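Local coordinates for ferric-siderophore receptor protein (Streptomyces coelicolor, PDB 2X4L), which probably binds iron-loaded siderophores outside the cell membrane and hands them to an ABC importer, as solute-binding proteins of its family do, at residues 49-54 with 67-72; 62-67 with 88-93; 211-216 with 233-238. All blocks are in the same frame, centred on the assembly; numbering follows the deposited sequence.

Contact 1 (49-54 with 67-72)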
loop_
_atom_site.group_PDB
_atom_site.type_symbol
_atom_site.label_atom_id
_atom_site.label_comp_id
_atom_site.label_asym_id
_atom_site.label_seq_id
_atom_site.Cartn_x
_atom_site.Cartn_y
_atom_site.Cartn_z
ATOM N N VAL A 49 3.537 13.472 12.525
ATOM C CA VAL A 49 4.470 13.021 11.490
ATOM C C VAL A 49 4.096 11.641 11.069
ATOM O O VAL A 49 3.764 10.820 11.920
ATOM C CB VAL A 49 5.917 13.093 12.036
ATOM C CG1 VAL A 49 6.932 12.419 11.115
ATOM C CG2 VAL A 49 6.320 14.570 12.339
ATOM N N ALA A 50 4.067 11.392 9.781
ATOM C CA ALA A 50 3.620 10.071 9.325
ATOM C C ALA A 50 4.418 9.535 8.141
ATOM O O ALA A 50 4.912 10.322 7.306
ATOM C CB ALA A 50 2.126 10.181 8.917
ATOM N N PHE A 51 4.447 8.228 7.984
ATOM C CA PHE A 51 4.927 7.633 6.767
ATOM C C PHE A 51 4.093 8.282 5.628
ATOM O O PHE A 51 2.891 8.498 5.784
ATOM C CB PHE A 51 4.674 6.122 6.827
ATOM C CG PHE A 51 5.037 5.441 5.535
ATOM C CD1 PHE A 51 6.372 5.373 5.162
ATOM C CD2 PHE A 51 4.064 4.830 4.760
ATOM C CE1 PHE A 51 6.739 4.794 3.958
ATOM C CE2 PHE A 51 4.436 4.240 3.545
ATOM C CZ PHE A 51 5.790 4.209 3.137
ATOM N N THR A 52 4.780 8.543 4.494
ATOM C CA THR A 52 4.092 9.270 3.434
ATOM C C THR A 52 2.716 8.646 3.120
ATOM O O THR A 52 1.744 9.367 2.949
ATOM C CB THR A 52 4.958 9.302 2.220
ATOM O OG1 THR A 52 6.147 9.998 2.631
ATOM C CG2 THR A 52 4.252 10.107 1.086
ATOM N N GLY A 53 2.643 7.304 2.975
ATOM C CA GLY A 53 1.358 6.674 2.576
ATOM C C GLY A 53 0.289 6.855 3.635
ATOM O O GLY A 53 -0.919 6.862 3.275
ATOM N N VAL A 54 0.674 6.911 4.894
ATOM C CA VAL A 54 -0.283 7.170 5.983
ATOM C C VAL A 54 -0.722 8.634 5.974
ATOM O O VAL A 54 -1.929 8.980 6.031
ATOM C CB VAL A 54 0.328 6.789 7.350
ATOM C CG1 VAL A 54 -0.589 7.272 8.513
ATOM C CG2 VAL A 54 0.494 5.262 7.384
ATOM N N GLY A 67 4.953 16.528 9.026
ATOM C CA GLY A 67 6.147 15.951 8.387
ATOM C C GLY A 67 5.805 14.559 7.864
ATOM O O GLY A 67 4.877 13.916 8.370
ATOM N N VAL A 68 6.543 14.179 6.824
ATOM C CA VAL A 68 6.373 12.850 6.233
ATOM C C VAL A 68 7.747 12.220 6.075
ATOM O O VAL A 68 8.763 12.896 5.967
ATOM C CB VAL A 68 5.631 12.828 4.863
ATOM C CG1 VAL A 68 4.231 13.379 5.079
ATOM C CG2 VAL A 68 6.387 13.622 3.755
ATOM N N PHE A 69 7.753 10.883 5.953
ATOM C CA PHE A 69 8.947 10.150 5.562
ATOM C C PHE A 69 8.514 8.964 4.719
ATOM O O PHE A 69 7.581 8.221 5.029
ATOM C CB PHE A 69 9.747 9.693 6.844
ATOM C CG PHE A 69 8.979 8.891 7.826
ATOM C CD1 PHE A 69 9.063 7.500 7.814
ATOM C CD2 PHE A 69 8.084 9.482 8.734
ATOM C CE1 PHE A 69 8.348 6.679 8.715
ATOM C CE2 PHE A 69 7.367 8.685 9.686
ATOM C CZ PHE A 69 7.496 7.266 9.644
ATOM N N GLY A 70 9.259 8.799 3.604
ATOM C CA GLY A 70 8.924 7.726 2.648
ATOM C C GLY A 70 9.030 8.317 1.261
ATOM O O GLY A 70 9.350 9.469 1.060
ATOM N N PRO A 71 8.767 7.462 0.262
ATOM C CA PRO A 71 8.748 7.960 -1.108
ATOM C C PRO A 71 7.704 9.046 -1.228
ATOM O O PRO A 71 6.525 8.783 -1.078
ATOM C CB PRO A 71 8.349 6.694 -1.933
ATOM C CG PRO A 71 8.689 5.563 -1.057
ATOM C CD PRO A 71 8.354 6.045 0.366
ATOM N N THR A 72 8.147 10.298 -1.514
ATOM C CA THR A 72 7.250 11.449 -1.456
ATOM C C THR A 72 7.178 12.217 -2.757
ATOM O O THR A 72 6.088 12.598 -3.178
ATOM C CB THR A 72 7.642 12.362 -0.294
ATOM O OG1 THR A 72 7.657 11.597 0.933
ATOM C CG2 THR A 72 6.505 13.447 -0.135
#
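Strands 49-51 and 67-69 run parallel, with Val49 beside Gly67, Ala50 beside Val68 and Phe51 beside Phe69, and their axes approach to 4.7 Å. On this side of its strand Ala50 makes the bonds: its N donates to Gly67 O, and its O accepts from Phe69 N at 3.2 Å. Past the strand end, Thr52 N, in the first turn of the helix, still reaches Phe69 O at 2.9 Å, from above the carbonyl plane. The Phe69 ring turns back across the neighbouring strand, its CG lying between the backbone N and carbonyl carbon (chi1 56°), so that Phe51 CA sits over the ring centre in a CH-pi contact, 3.9 Å from the centroid. Val49 CG1 meets the edge of the same ring. Gly70 has to be glycine, since a side chain here would strike the Phe51 ring and its own preceding carbonyl. Beyond it, Thr52 OG1 donates to Thr72 OG1 at 2.8 Å, and Thr72 OG1 in turn donates to Gly70 O, two hydrogen bonds in series that tie the loop to the helix start. The two strands are the ends of a beta-alpha-beta unit whose crossover contains helix 52-60; its Ala55 packs on Ala50 and Val68, while strands 113-118 and 92-95 flank the pair.

Contact 2 (62-67 with 88-93)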
loop_
_atom_site.group_PDB
_atom_site.type_symbol
_atom_site.label_atom_id
_atom_site.label_comp_id
_atom_site.label_asym_id
_atom_site.label_seq_id
_atom_site.Cartn_x
_atom_site.Cartn_y
_atom_site.Cartn_z
ATOM N N GLY A 62 -9.115 14.851 5.654
ATOM C CA GLY A 62 -8.938 16.226 6.092
ATOM C C GLY A 62 -8.128 16.386 7.338
ATOM O O GLY A 62 -8.267 17.444 8.000
ATOM N N VAL A 63 -7.214 15.431 7.591
ATOM C CA VAL A 63 -6.287 15.561 8.733
ATOM C C VAL A 63 -4.919 15.899 8.172
ATOM O O VAL A 63 -4.382 15.125 7.413
ATOM C CB VAL A 63 -6.295 14.274 9.503
ATOM C CG1 VAL A 63 -5.099 14.148 10.524
ATOM C CG2 VAL A 63 -7.696 14.106 10.198
ATOM N N GLU A 64 -4.406 17.075 8.547
ATOM C CA GLU A 64 -3.112 17.497 8.044
ATOM C C GLU A 64 -1.986 16.928 8.868
ATOM O O GLU A 64 -2.096 16.766 10.077
ATOM C CB GLU A 64 -3.030 19.033 8.085
ATOM C CG GLU A 64 -1.644 19.712 8.202
ATOM C CD GLU A 64 -1.691 21.255 8.562
ATOM O OE1 GLU A 64 -2.805 21.841 8.656
ATOM O OE2 GLU A 64 -0.601 21.868 8.782
ATOM N N VAL A 65 -0.871 16.616 8.222
ATOM C CA VAL A 65 0.368 16.282 8.931
ATOM C C VAL A 65 1.437 17.388 8.731
ATOM O O VAL A 65 1.361 18.234 7.772
ATOM C CB VAL A 65 0.968 14.873 8.514
ATOM C CG1 VAL A 65 -0.147 13.909 8.507
ATOM C CG2 VAL A 65 1.634 14.957 7.114
ATOM N N LYS A 66 2.378 17.457 9.673
ATOM C CA LYS A 66 3.466 18.435 9.536
ATOM C C LYS A 66 4.699 17.841 8.851
ATOM O O LYS A 66 5.420 18.585 8.143
ATOM C CB LYS A 66 3.849 18.977 10.895
ATOM C CG LYS A 66 2.694 19.709 11.617
ATOM C CD LYS A 66 2.463 21.064 11.028
ATOM C CE LYS A 66 1.283 21.906 11.612
ATOM N NZ LYS A 66 0.971 21.801 13.033
ATOM N N GLY A 67 4.953 16.528 9.026
ATOM C CA GLY A 67 6.147 15.951 8.387
ATOM C C GLY A 67 5.805 14.559 7.864
ATOM O O GLY A 67 4.877 13.916 8.370
ATOM N N VAL A 88 2.581 18.143 -1.077
ATOM C CA VAL A 88 3.979 17.744 -0.766
ATOM C C VAL A 88 4.894 18.947 -0.571
ATOM O O VAL A 88 5.945 18.822 0.090
ATOM C CB VAL A 88 4.573 16.761 -1.875
ATOM C CG1 VAL A 88 3.721 15.557 -1.922
ATOM C CG2 VAL A 88 4.735 17.411 -3.204
ATOM N N ASP A 89 4.522 20.132 -1.077
ATOM C CA ASP A 89 5.322 21.345 -0.820
ATOM C C ASP A 89 5.113 21.767 0.633
ATOM O O ASP A 89 6.046 22.323 1.226
ATOM C CB ASP A 89 5.003 22.506 -1.788
ATOM C CG ASP A 89 5.966 23.698 -1.537
ATOM O OD1 ASP A 89 7.227 23.499 -1.770
ATOM O OD2 ASP A 89 5.540 24.775 -0.994
ATOM N N LYS A 90 3.894 21.633 1.194
ATOM C CA LYS A 90 3.652 22.175 2.531
ATOM C C LYS A 90 4.263 21.357 3.627
ATOM O O LYS A 90 4.808 21.924 4.617
ATOM C CB LYS A 90 2.133 22.323 2.673
ATOM C CG LYS A 90 1.705 22.795 4.075
ATOM C CD LYS A 90 0.162 22.904 4.125
ATOM C CE LYS A 90 -0.360 23.458 5.439
ATOM N NZ LYS A 90 0.293 24.721 5.725
ATOM N N VAL A 91 4.208 20.062 3.475
ATOM C CA VAL A 91 4.740 19.218 4.551
ATOM C C VAL A 91 6.253 19.210 4.507
ATOM O O VAL A 91 6.836 19.576 3.502
ATOM C CB VAL A 91 4.314 17.734 4.312
ATOM C CG1 VAL A 91 2.728 17.543 4.401
ATOM C CG2 VAL A 91 4.797 17.150 3.034
ATOM N N THR A 92 6.884 18.886 5.631
ATOM C CA THR A 92 8.337 18.760 5.633
ATOM C C THR A 92 8.682 17.303 5.336
ATOM O O THR A 92 8.240 16.424 6.056
ATOM C CB THR A 92 8.893 19.130 7.042
ATOM O OG1 THR A 92 8.642 20.557 7.259
ATOM C CG2 THR A 92 10.409 18.835 7.128
ATOM N N VAL A 93 9.481 17.072 4.291
ATOM C CA VAL A 93 9.889 15.762 3.942
ATOM C C VAL A 93 11.188 15.453 4.731
ATOM O O VAL A 93 12.234 16.099 4.553
ATOM C CB VAL A 93 10.169 15.697 2.430
ATOM C CG1 VAL A 93 10.717 14.356 1.992
ATOM C CG2 VAL A 93 8.845 15.930 1.660
HETATM O O HOH W 1 6.035 21.426 8.377
#
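A single direct hydrogen bond joins these segments, from Thr92 N to Lys66 O at 2.9 Å, and it is nearly straight, with 175° at the hydrogen. It marks the start of a parallel beta pairing in the five-stranded sheet of an alpha/beta domain, where strand 92-95 is outermost and Gly67 lies beside Thr92. Glycine suits this place because a side chain would crowd Val49 CG2 on the other flank and come near Thr92 O, with which Gly67 CA makes a CH...O contact. Val65 and Val91 form the apolar part: Val91 CG1, anti to its carbonyl carbon, lies 3.7 Å from Val65 O and also touches Val65 CG2. The short branched valines suit this small apolar contact, and Val65 continues inward onto Ala55 and Ile48. Towards solvent the chemistry is charged but loose. Glu64 and the long Lys90 chain meet at about a right angle, with Glu64 OE2 3.7 Å from Lys90 CE; the final bend of the lysine (chi4 54°) leaves its NZ 4.3 Å from Glu64 OE2, beyond a salt bridge. Lys66 NZ is hydrogen-bonded to Asn47 OD1 and Ala46 O. Lys66 O is gripped a second time by a water, which donates to it at 2.9 Å and lies 3.0 Å from Thr92 OG1.

Contact 3 (211-216 with 233-238)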
loop_
_atom_site.group_PDB
_atom_site.type_symbol
_atom_site.label_atom_id
_atom_site.label_comp_id
_atom_site.label_asym_id
_atom_site.label_seq_id
_atom_site.Cartn_x
_atom_site.Cartn_y
_atom_site.Cartn_z
ATOM N N PHE A 211 12.554 -10.863 -10.743
ATOM C CA PHE A 211 11.109 -10.553 -10.802
ATOM C C PHE A 211 10.459 -11.301 -9.665
ATOM O O PHE A 211 10.597 -12.539 -9.527
ATOM C CB PHE A 211 10.604 -11.073 -12.101
ATOM C CG PHE A 211 9.139 -10.774 -12.367
ATOM C CD1 PHE A 211 8.765 -9.612 -13.066
ATOM C CD2 PHE A 211 8.180 -11.653 -11.974
ATOM C CE1 PHE A 211 7.413 -9.398 -13.341
ATOM C CE2 PHE A 211 6.789 -11.409 -12.256
ATOM C CZ PHE A 211 6.468 -10.307 -13.002
ATOM N N TYR A 212 9.725 -10.573 -8.841
ATOM C CA TYR A 212 9.114 -11.238 -7.643
ATOM C C TYR A 212 7.638 -11.545 -7.888
ATOM O O TYR A 212 6.893 -10.616 -8.238
ATOM C CB TYR A 212 9.247 -10.305 -6.469
ATOM C CG TYR A 212 10.641 -9.824 -6.201
ATOM C CD1 TYR A 212 11.519 -10.710 -5.713
ATOM C CD2 TYR A 212 11.048 -8.526 -6.489
ATOM C CE1 TYR A 212 12.847 -10.367 -5.456
ATOM C CE2 TYR A 212 12.360 -8.110 -6.196
ATOM C CZ TYR A 212 13.230 -9.092 -5.706
ATOM O OH TYR A 212 14.532 -8.745 -5.445
ATOM N N VAL A 213 7.237 -12.787 -7.664
ATOM C CA VAL A 213 5.806 -13.183 -7.827
ATOM C C VAL A 213 5.262 -13.288 -6.428
ATOM O O VAL A 213 5.663 -14.123 -5.633
ATOM C CB VAL A 213 5.616 -14.499 -8.560
ATOM C CG1 VAL A 213 4.147 -14.707 -8.754
ATOM C CG2 VAL A 213 6.267 -14.452 -9.960
ATOM N N SER A 214 4.280 -12.478 -6.117
ATOM C CA SER A 214 3.636 -12.555 -4.789
ATOM C C SER A 214 2.555 -13.600 -4.797
ATOM O O SER A 214 1.764 -13.743 -5.759
ATOM C CB SER A 214 2.949 -11.196 -4.430
ATOM O OG SER A 214 3.943 -10.235 -4.111
ATOM N N GLY A 215 2.407 -14.253 -3.648
ATOM C CA GLY A 215 1.203 -14.998 -3.332
ATOM C C GLY A 215 0.201 -14.062 -2.664
ATOM O O GLY A 215 0.561 -12.958 -2.257
ATOM N N THR A 216 -1.046 -14.508 -2.551
ATOM C CA THR A 216 -2.103 -13.686 -1.970
ATOM C C THR A 216 -1.982 -13.560 -0.452
ATOM O O THR A 216 -2.361 -12.542 0.126
ATOM C CB THR A 216 -3.500 -14.238 -2.317
ATOM O OG1 THR A 216 -3.590 -15.609 -1.908
ATOM C CG2 THR A 216 -3.755 -14.142 -3.813
ATOM N N VAL A 233 -2.692 -16.513 -9.567
ATOM C CA VAL A 233 -1.507 -17.399 -9.569
ATOM C C VAL A 233 -0.937 -17.408 -8.155
ATOM O O VAL A 233 -0.763 -16.347 -7.528
ATOM C CB VAL A 233 -0.415 -16.838 -10.525
ATOM C CG1 VAL A 233 0.895 -17.647 -10.372
ATOM C CG2 VAL A 233 -0.935 -16.950 -11.900
ATOM N N GLU A 234 -0.695 -18.602 -7.627
ATOM C CA GLU A 234 -0.217 -18.738 -6.274
ATOM C C GLU A 234 1.014 -19.612 -6.318
ATOM O O GLU A 234 0.926 -20.878 -6.348
ATOM C CB GLU A 234 -1.283 -19.488 -5.443
ATOM C CG GLU A 234 -2.583 -18.745 -5.172
ATOM C CD GLU A 234 -2.524 -17.662 -4.095
ATOM O OE1 GLU A 234 -1.423 -17.323 -3.674
ATOM O OE2 GLU A 234 -3.615 -17.155 -3.758
ATOM N N PRO A 235 2.177 -19.000 -6.188
ATOM C CA PRO A 235 3.395 -19.809 -5.971
ATOM C C PRO A 235 3.218 -20.685 -4.727
ATOM O O PRO A 235 2.564 -20.301 -3.791
ATOM C CB PRO A 235 4.492 -18.737 -5.701
ATOM C CG PRO A 235 3.968 -17.490 -6.446
ATOM C CD PRO A 235 2.457 -17.546 -6.186
ATOM N N SER A 236 3.882 -21.863 -4.772
ATOM C CA SER A 236 3.777 -22.768 -3.625
ATOM C C SER A 236 4.393 -22.106 -2.374
ATOM O O SER A 236 5.271 -21.237 -2.489
ATOM C CB SER A 236 4.474 -24.044 -3.938
ATOM O OG SER A 236 5.875 -23.897 -4.000
ATOM N N GLU A 237 3.999 -22.562 -1.189
ATOM C CA GLU A 237 4.654 -22.105 0.022
ATOM C C GLU A 237 6.145 -22.449 -0.081
ATOM O O GLU A 237 7.009 -21.680 0.408
ATOM C CB GLU A 237 3.949 -22.714 1.272
ATOM C CG GLU A 237 2.523 -22.015 1.582
ATOM C CD GLU A 237 2.583 -20.462 1.749
ATOM O OE1 GLU A 237 3.655 -19.961 2.367
ATOM O OE2 GLU A 237 1.558 -19.870 1.174
ATOM N N ASP A 238 6.522 -23.577 -0.676
ATOM C CA ASP A 238 7.928 -23.928 -0.790
ATOM C C ASP A 238 8.656 -22.889 -1.601
ATOM O O ASP A 238 9.713 -22.477 -1.197
ATOM C CB ASP A 238 8.101 -25.379 -1.329
ATOM C CG ASP A 238 9.458 -25.896 -1.092
ATOM O OD1 ASP A 238 9.847 -25.899 0.041
ATOM O OD2 ASP A 238 10.100 -26.307 -2.089
HETATM O O HOH W 2 0.438 -13.900 -8.145
#
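Val213, near the end of strand 210-214 in the mixed sheet of the second alpha/beta lobe, sets its CG1 against Pro235 CG at 3.6 Å, two compact apolar groups in oblique contact; CG1, set anti to the backbone N (chi1 -175°), is the branch that meets the proline. Next, Ser214 turns its side chain from the loop, but its carbonyl does the joining: one water donates to both Ser214 O and Val233 O, bridging two carbonyls that cannot bond each other. Gly215 follows, its bare CA 3.5 Å from Glu234 OE1 and also near Pro235 CD; a side chain here would lie close against that carboxylate oxygen. Thr216 then meets the carboxylate of Glu234 with both backbone and side chain. The glutamate chain folds back at chi2 (-76°) to bring its head across the threonine, and OE2 also forms a salt bridge with Lys226 of helix 220-227. Replacing Glu234 by an alanine would probably leave Thr216 N without its carboxylate acceptor and Lys226 without its charged mate, weakening the loop's hold on the strand end. Thr216 OG1 also approaches OE2, but the modelled distance is implausibly short and its detail doubtful, whereas Thr216 N reaches Glu234 OE1 on its syn side at 3.1 Å, with 171° at the hydrogen.

Overall arrangement
Contacts 1 and 2 belong to one parallel sheet and share Gly67, which pairs with Val49 on one flank and Thr92 on the other; their centres lie 9 Å apart. Contact 1 is wholly buried and depends on repeated backbone bonds, aromatic packing and linked threonine hydroxyls. Contact 2, at the sheet's margin, is only partly buried; its one direct hydrogen bond is joined by a water, valine packing and loosely placed charges. Contact 3 lies on the opposite side of the chain's centre, about 29 Å from contact 1 between centres, in the other, mixed sheet. Also partly buried, it ties a strand end to a loop through a carboxylate, a bridging water and proline packing instead of strand pairing.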